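Local coordinates for protein exodeoxyribonuclease (Neisseria meningitidis, PDB 2JC5) that probably cleaves DNA at abasic sites as a magnesium- or manganese-dependent AP endonuclease of the ExoA repair family, at residues 192-205 and 235-248. Sequence-based numbering, arbitrary orientation.
Sequences WRTLYPDVPGYTWW and SAHVYKDEKFSDHA
W204 and H247 are paired by a single backbone bridge, and their rings meet. W204 CD1 lies over one face of the H247 ring, toward its rim, 3.3 Å from NE2. The two ring planes are inclined at 48°. W204 NE1 donates in its own ring plane to D246 OD2 at 3.0 Å, meeting that oxygen from above the carboxylate plane. The backbones hold both pairs: A248 N donates to T203 O at 2.8 Å, and W205 N to D246 O at 3.2 Å. The W205 ring turns its edge to A248 CB, 3.9 Å from CZ3. Farther along, V238 CG2 sits over one face of W192, and Y196 CD2 over the other. With CG anti to the backbone N (chi1 179°), the W192 ring reaches strand 233-238. A236 N donates to Y196 OH at 3.0 Å. In the second shell, V199 O accepts from W192 NE1 and R193 NH1 from opposite faces of its plane. D221 binds both H247 ND1 and T203 OG1, which probably fixes the imidazole's rotation. W204 also touches bicine, and D246 is a metal ligand in another structure of this protein. Within the DNase I-like fold, helix 191-195 and its following loop pack on strand 233-238, while strand 204-205 is tied to loop 246-248 at the predicted H247-D221 catalytic site.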
loop_
_atom_site.group_PDB
_atom_site.type_symbol
_atom_site.label_atom_id
_atom_site.label_comp_id
_atom_site.label_asym_id
_atom_site.label_seq_id
_atom_site.Cartn_x
_atom_site.Cartn_y
_atom_site.Cartn_z
ATOM N N TRP A 192 10.447 5.694 -0.224
ATOM C CA TRP A 192 11.451 4.976 -0.987
ATOM C C TRP A 192 12.318 5.933 -1.807
ATOM O O TRP A 192 13.554 5.861 -1.804
ATOM C CB TRP A 192 10.819 3.956 -1.945
ATOM C CG TRP A 192 11.867 3.258 -2.738
ATOM C CD1 TRP A 192 12.339 3.597 -3.967
ATOM C CD2 TRP A 192 12.659 2.147 -2.291
ATOM N NE1 TRP A 192 13.363 2.736 -4.335
ATOM C CE2 TRP A 192 13.573 1.837 -3.324
ATOM C CE3 TRP A 192 12.673 1.374 -1.124
ATOM C CZ2 TRP A 192 14.470 0.790 -3.232
ATOM C CZ3 TRP A 192 13.570 0.330 -1.040
ATOM C CH2 TRP A 192 14.471 0.057 -2.082
ATOM N N ARG A 193 11.665 6.829 -2.537
ATOM C CA ARG A 193 12.386 7.695 -3.471
ATOM C C ARG A 193 13.233 8.691 -2.712
ATOM O O ARG A 193 14.300 9.085 -3.185
ATOM C CB ARG A 193 11.399 8.410 -4.383
ATOM C CG ARG A 193 12.002 9.297 -5.426
ATOM C CD ARG A 193 13.000 8.622 -6.307
ATOM N NE ARG A 193 12.458 7.470 -7.016
ATOM C CZ ARG A 193 12.976 6.245 -7.028
ATOM N NH1 ARG A 193 14.068 5.926 -6.343
ATOM N NH2 ARG A 193 12.368 5.297 -7.743
ATOM N N THR A 194 12.782 9.081 -1.523
ATOM C CA THR A 194 13.545 9.998 -0.697
ATOM C C THR A 194 14.765 9.318 -0.108
ATOM O O THR A 194 15.865 9.898 -0.094
ATOM C CB THR A 194 12.642 10.641 0.369
ATOM O OG1 THR A 194 11.753 11.543 -0.297
ATOM C CG2 THR A 194 13.445 11.429 1.388
ATOM N N LEU A 195 14.594 8.098 0.385
ATOM C CA LEU A 195 15.721 7.334 0.935
ATOM C C LEU A 195 16.775 6.993 -0.122
ATOM O O LEU A 195 17.971 7.044 0.169
ATOM C CB LEU A 195 15.251 6.023 1.588
ATOM C CG LEU A 195 14.571 6.160 2.946
ATOM C CD1 LEU A 195 13.884 4.884 3.359
ATOM C CD2 LEU A 195 15.594 6.595 4.010
ATOM N N TYR A 196 16.320 6.603 -1.318
ATOM C CA TYR A 196 17.193 6.052 -2.359
ATOM C C TYR A 196 16.867 6.698 -3.707
ATOM O O TYR A 196 16.225 6.096 -4.555
ATOM C CB TYR A 196 17.006 4.531 -2.442
ATOM C CG TYR A 196 17.191 3.848 -1.115
ATOM C CD1 TYR A 196 18.374 3.982 -0.406
ATOM C CD2 TYR A 196 16.173 3.106 -0.539
ATOM C CE1 TYR A 196 18.548 3.369 0.847
ATOM C CE2 TYR A 196 16.330 2.502 0.701
ATOM C CZ TYR A 196 17.518 2.631 1.395
ATOM O OH TYR A 196 17.654 2.013 2.624
ATOM N N PRO A 197 17.288 7.950 -3.905
ATOM C CA PRO A 197 16.927 8.710 -5.091
ATOM C C PRO A 197 17.144 8.015 -6.432
ATOM O O PRO A 197 16.370 8.242 -7.356
ATOM C CB PRO A 197 17.819 9.939 -4.977
ATOM C CG PRO A 197 17.938 10.130 -3.512
ATOM C CD PRO A 197 18.068 8.763 -2.958
ATOM N N ASP A 198 18.178 7.187 -6.535
ATOM C CA ASP A 198 18.583 6.600 -7.811
ATOM C C ASP A 198 18.279 5.130 -7.949
ATOM O O ASP A 198 18.670 4.510 -8.926
ATOM C CB ASP A 198 20.087 6.827 -8.007
ATOM C CG ASP A 198 20.420 8.284 -8.104
ATOM O OD1 ASP A 198 19.715 8.986 -8.862
ATOM O OD2 ASP A 198 21.345 8.747 -7.405
ATOM N N VAL A 199 17.540 4.569 -6.999
ATOM C CA VAL A 199 17.307 3.126 -7.004
ATOM C C VAL A 199 15.854 2.878 -7.421
ATOM O O VAL A 199 14.931 3.300 -6.704
ATOM C CB VAL A 199 17.584 2.516 -5.624
ATOM C CG1 VAL A 199 17.350 1.015 -5.646
ATOM C CG2 VAL A 199 19.011 2.838 -5.190
ATOM N N PRO A 200 15.642 2.232 -8.587
ATOM C CA PRO A 200 14.268 2.114 -9.087
ATOM C C PRO A 200 13.254 1.597 -8.052
ATOM O O PRO A 200 12.187 2.204 -7.870
ATOM C CB PRO A 200 14.415 1.172 -10.276
ATOM C CG PRO A 200 15.781 1.501 -10.811
ATOM C CD PRO A 200 16.613 1.684 -9.556
ATOM N N GLY A 201 13.531 0.465 -7.431
ATOM C CA GLY A 201 12.652 -0.057 -6.397
ATOM C C GLY A 201 11.324 -0.607 -6.867
ATOM O O GLY A 201 10.309 -0.415 -6.198
ATOM N N TYR A 202 11.306 -1.290 -8.011
ATOM C CA TYR A 202 10.057 -1.876 -8.507
ATOM C C TYR A 202 9.449 -2.791 -7.445
ATOM O O TYR A 202 10.157 -3.494 -6.733
ATOM C CB TYR A 202 10.254 -2.710 -9.783
ATOM C CG TYR A 202 11.016 -2.082 -10.915
ATOM C CD1 TYR A 202 10.960 -0.724 -11.178
ATOM C CD2 TYR A 202 11.784 -2.873 -11.768
ATOM C CE1 TYR A 202 11.663 -0.158 -12.255
ATOM C CE2 TYR A 202 12.486 -2.319 -12.831
ATOM C CZ TYR A 202 12.435 -0.968 -13.064
ATOM O OH TYR A 202 13.159 -0.455 -14.108
ATOM N N THR A 203 8.121 -2.791 -7.398
ATOM C CA THR A 203 7.335 -3.561 -6.444
ATOM C C THR A 203 6.287 -4.457 -7.091
ATOM O O THR A 203 5.647 -5.218 -6.377
ATOM C CB THR A 203 6.608 -2.636 -5.435
ATOM O OG1 THR A 203 5.683 -1.784 -6.123
ATOM C CG2 THR A 203 7.607 -1.797 -4.647
ATOM N N TRP A 204 6.130 -4.387 -8.422
ATOM C CA TRP A 204 5.144 -5.201 -9.133
ATOM C C TRP A 204 5.650 -5.637 -10.492
ATOM O O TRP A 204 6.298 -4.863 -11.198
ATOM C CB TRP A 204 3.846 -4.405 -9.325
ATOM C CG TRP A 204 2.799 -5.172 -10.077
ATOM C CD1 TRP A 204 2.000 -6.164 -9.602
ATOM C CD2 TRP A 204 2.446 -4.992 -11.443
ATOM N NE1 TRP A 204 1.176 -6.628 -10.596
ATOM C CE2 TRP A 204 1.420 -5.916 -11.739
ATOM C CE3 TRP A 204 2.896 -4.139 -12.450
ATOM C CZ2 TRP A 204 0.848 -6.024 -13.001
ATOM C CZ3 TRP A 204 2.330 -4.254 -13.706
ATOM C CH2 TRP A 204 1.310 -5.196 -13.968
ATOM N N TRP A 205 5.334 -6.885 -10.849
ATOM C CA TRP A 205 5.594 -7.447 -12.171
ATOM C C TRP A 205 4.360 -8.258 -12.513
ATOM O O TRP A 205 3.774 -8.866 -11.617
ATOM C CB TRP A 205 6.813 -8.369 -12.152
ATOM C CG TRP A 205 8.056 -7.742 -11.604
ATOM C CD1 TRP A 205 9.135 -7.284 -12.326
ATOM C CD2 TRP A 205 8.366 -7.477 -10.220
ATOM N NE1 TRP A 205 10.083 -6.775 -11.471
ATOM C CE2 TRP A 205 9.638 -6.876 -10.182
ATOM C CE3 TRP A 205 7.697 -7.712 -9.013
ATOM C CZ2 TRP A 205 10.238 -6.487 -8.994
ATOM C CZ3 TRP A 205 8.294 -7.330 -7.843
ATOM C CH2 TRP A 205 9.557 -6.734 -7.836
ATOM N N SER A 235 16.011 3.137 6.898
ATOM C CA SER A 235 16.289 2.238 5.801
ATOM C C SER A 235 15.016 1.662 5.235
ATOM O O SER A 235 13.955 1.738 5.839
ATOM C CB SER A 235 17.207 1.111 6.252
ATOM O OG SER A 235 16.496 0.230 7.067
ATOM N N ALA A 236 15.135 1.078 4.057
ATOM C CA ALA A 236 14.010 0.384 3.438
ATOM C C ALA A 236 14.550 -0.677 2.500
ATOM O O ALA A 236 15.719 -0.628 2.075
ATOM C CB ALA A 236 13.108 1.361 2.698
ATOM N N HIS A 237 13.703 -1.649 2.185
ATOM C CA HIS A 237 14.007 -2.618 1.147
ATOM C C HIS A 237 12.742 -3.170 0.531
ATOM O O HIS A 237 11.673 -3.119 1.134
ATOM C CB HIS A 237 14.912 -3.751 1.655
ATOM C CG HIS A 237 14.283 -4.660 2.671
ATOM N ND1 HIS A 237 14.316 -4.398 4.025
ATOM C CD2 HIS A 237 13.651 -5.854 2.535
ATOM C CE1 HIS A 237 13.716 -5.386 4.675
ATOM N NE2 HIS A 237 13.292 -6.274 3.793
ATOM N N VAL A 238 12.886 -3.646 -0.703
ATOM C CA VAL A 238 11.846 -4.423 -1.368
ATOM C C VAL A 238 12.217 -5.883 -1.191
ATOM O O VAL A 238 13.255 -6.325 -1.678
ATOM C CB VAL A 238 11.719 -4.032 -2.846
ATOM C CG1 VAL A 238 10.651 -4.871 -3.544
ATOM C CG2 VAL A 238 11.396 -2.531 -2.971
ATOM N N TYR A 239 11.370 -6.629 -0.495
ATOM C CA TYR A 239 11.715 -7.990 -0.125
ATOM C C TYR A 239 11.445 -8.956 -1.275
ATOM O O TYR A 239 10.302 -9.080 -1.744
ATOM C CB TYR A 239 10.935 -8.446 1.113
ATOM C CG TYR A 239 11.280 -9.858 1.535
ATOM C CD1 TYR A 239 12.484 -10.144 2.170
ATOM C CD2 TYR A 239 10.416 -10.900 1.280
ATOM C CE1 TYR A 239 12.797 -11.422 2.553
ATOM C CE2 TYR A 239 10.720 -12.197 1.673
ATOM C CZ TYR A 239 11.909 -12.450 2.307
ATOM O OH TYR A 239 12.253 -13.720 2.701
ATOM N N LYS A 240 12.510 -9.618 -1.739
ATOM C CA LYS A 240 12.451 -10.492 -2.888
ATOM C C LYS A 240 13.070 -11.870 -2.664
ATOM O O LYS A 240 13.187 -12.637 -3.608
ATOM C CB LYS A 240 13.070 -9.788 -4.112
ATOM C CG LYS A 240 12.206 -8.616 -4.585
ATOM C CD LYS A 240 12.924 -7.623 -5.451
ATOM C CE LYS A 240 13.143 -8.151 -6.818
ATOM N NZ LYS A 240 13.858 -7.102 -7.621
ATOM N N ASP A 241 13.398 -12.215 -1.424
ATOM C CA ASP A 241 14.041 -13.515 -1.171
ATOM C C ASP A 241 13.044 -14.655 -1.333
ATOM O O ASP A 241 13.435 -15.776 -1.616
ATOM C CB ASP A 241 14.664 -13.583 0.228
ATOM C CG ASP A 241 15.820 -12.618 0.419
ATOM O OD1 ASP A 241 16.338 -12.080 -0.576
ATOM O OD2 ASP A 241 16.223 -12.396 1.583
ATOM N N GLU A 242 11.762 -14.356 -1.138
ATOM C CA GLU A 242 10.662 -15.266 -1.412
ATOM C C GLU A 242 9.634 -14.491 -2.211
ATOM O O GLU A 242 9.629 -13.264 -2.168
ATOM C CB GLU A 242 9.994 -15.751 -0.128
ATOM C CG GLU A 242 10.902 -16.373 0.915
ATOM C CD GLU A 242 10.190 -16.429 2.250
ATOM O OE1 GLU A 242 9.373 -17.347 2.435
ATOM O OE2 GLU A 242 10.392 -15.512 3.085
ATOM N N LYS A 243 8.764 -15.217 -2.904
ATOM C CA LYS A 243 7.729 -14.638 -3.753
ATOM C C LYS A 243 6.364 -15.094 -3.268
ATOM O O LYS A 243 6.071 -16.304 -3.272
ATOM C CB LYS A 243 7.958 -15.070 -5.200
ATOM C CG LYS A 243 7.026 -14.431 -6.214
ATOM C CD LYS A 243 7.367 -12.984 -6.416
ATOM C CE LYS A 243 6.844 -12.422 -7.748
ATOM N NZ LYS A 243 6.614 -10.981 -7.555
ATOM N N PHE A 244 5.539 -14.128 -2.844
ATOM C CA PHE A 244 4.233 -14.390 -2.235
ATOM C C PHE A 244 3.066 -13.934 -3.076
ATOM O O PHE A 244 1.915 -14.232 -2.747
ATOM C CB PHE A 244 4.102 -13.614 -0.919
ATOM C CG PHE A 244 5.249 -13.798 0.025
ATOM C CD1 PHE A 244 5.581 -15.048 0.491
ATOM C CD2 PHE A 244 5.967 -12.716 0.494
ATOM C CE1 PHE A 244 6.623 -15.212 1.397
ATOM C CE2 PHE A 244 7.013 -12.889 1.380
ATOM C CZ PHE A 244 7.335 -14.149 1.833
ATOM N N SER A 245 3.358 -13.197 -4.140
ATOM C CA SER A 245 2.382 -12.369 -4.789
ATOM C C SER A 245 3.024 -11.840 -6.068
ATOM O O SER A 245 4.243 -11.989 -6.244
ATOM C CB SER A 245 2.036 -11.187 -3.865
ATOM O OG SER A 245 1.292 -10.186 -4.510
ATOM N N ASP A 246 2.237 -11.200 -6.926
ATOM C CA ASP A 246 2.816 -10.463 -8.065
ATOM C C ASP A 246 3.502 -9.172 -7.633
ATOM O O ASP A 246 4.307 -8.642 -8.391
ATOM C CB ASP A 246 1.820 -10.218 -9.217
ATOM C CG ASP A 246 0.534 -9.580 -8.791
ATOM O OD1 ASP A 246 0.244 -9.478 -7.586
ATOM O OD2 ASP A 246 -0.192 -9.191 -9.718
ATOM N N HIS A 247 3.221 -8.708 -6.412
ATOM C CA HIS A 247 3.966 -7.612 -5.809
ATOM C C HIS A 247 4.990 -8.163 -4.837
ATOM O O HIS A 247 4.861 -9.300 -4.364
ATOM C CB HIS A 247 3.062 -6.701 -4.987
ATOM C CG HIS A 247 1.985 -6.020 -5.767
ATOM N ND1 HIS A 247 1.970 -4.657 -6.006
ATOM C CD2 HIS A 247 0.886 -6.518 -6.380
ATOM C CE1 HIS A 247 0.892 -4.349 -6.706
ATOM N NE2 HIS A 247 0.215 -5.457 -6.945
ATOM N N ALA A 248 6.004 -7.347 -4.548
ATOM C CA ALA A 248 6.951 -7.612 -3.457
ATOM C C ALA A 248 6.637 -6.717 -2.253
ATOM O O ALA A 248 6.266 -5.554 -2.428
ATOM C CB ALA A 248 8.387 -7.362 -3.933
HETATM O O HOH W 1 12.769 -4.261 -6.947
HETATM O O HOH W 2 5.420 -10.890 -10.133
#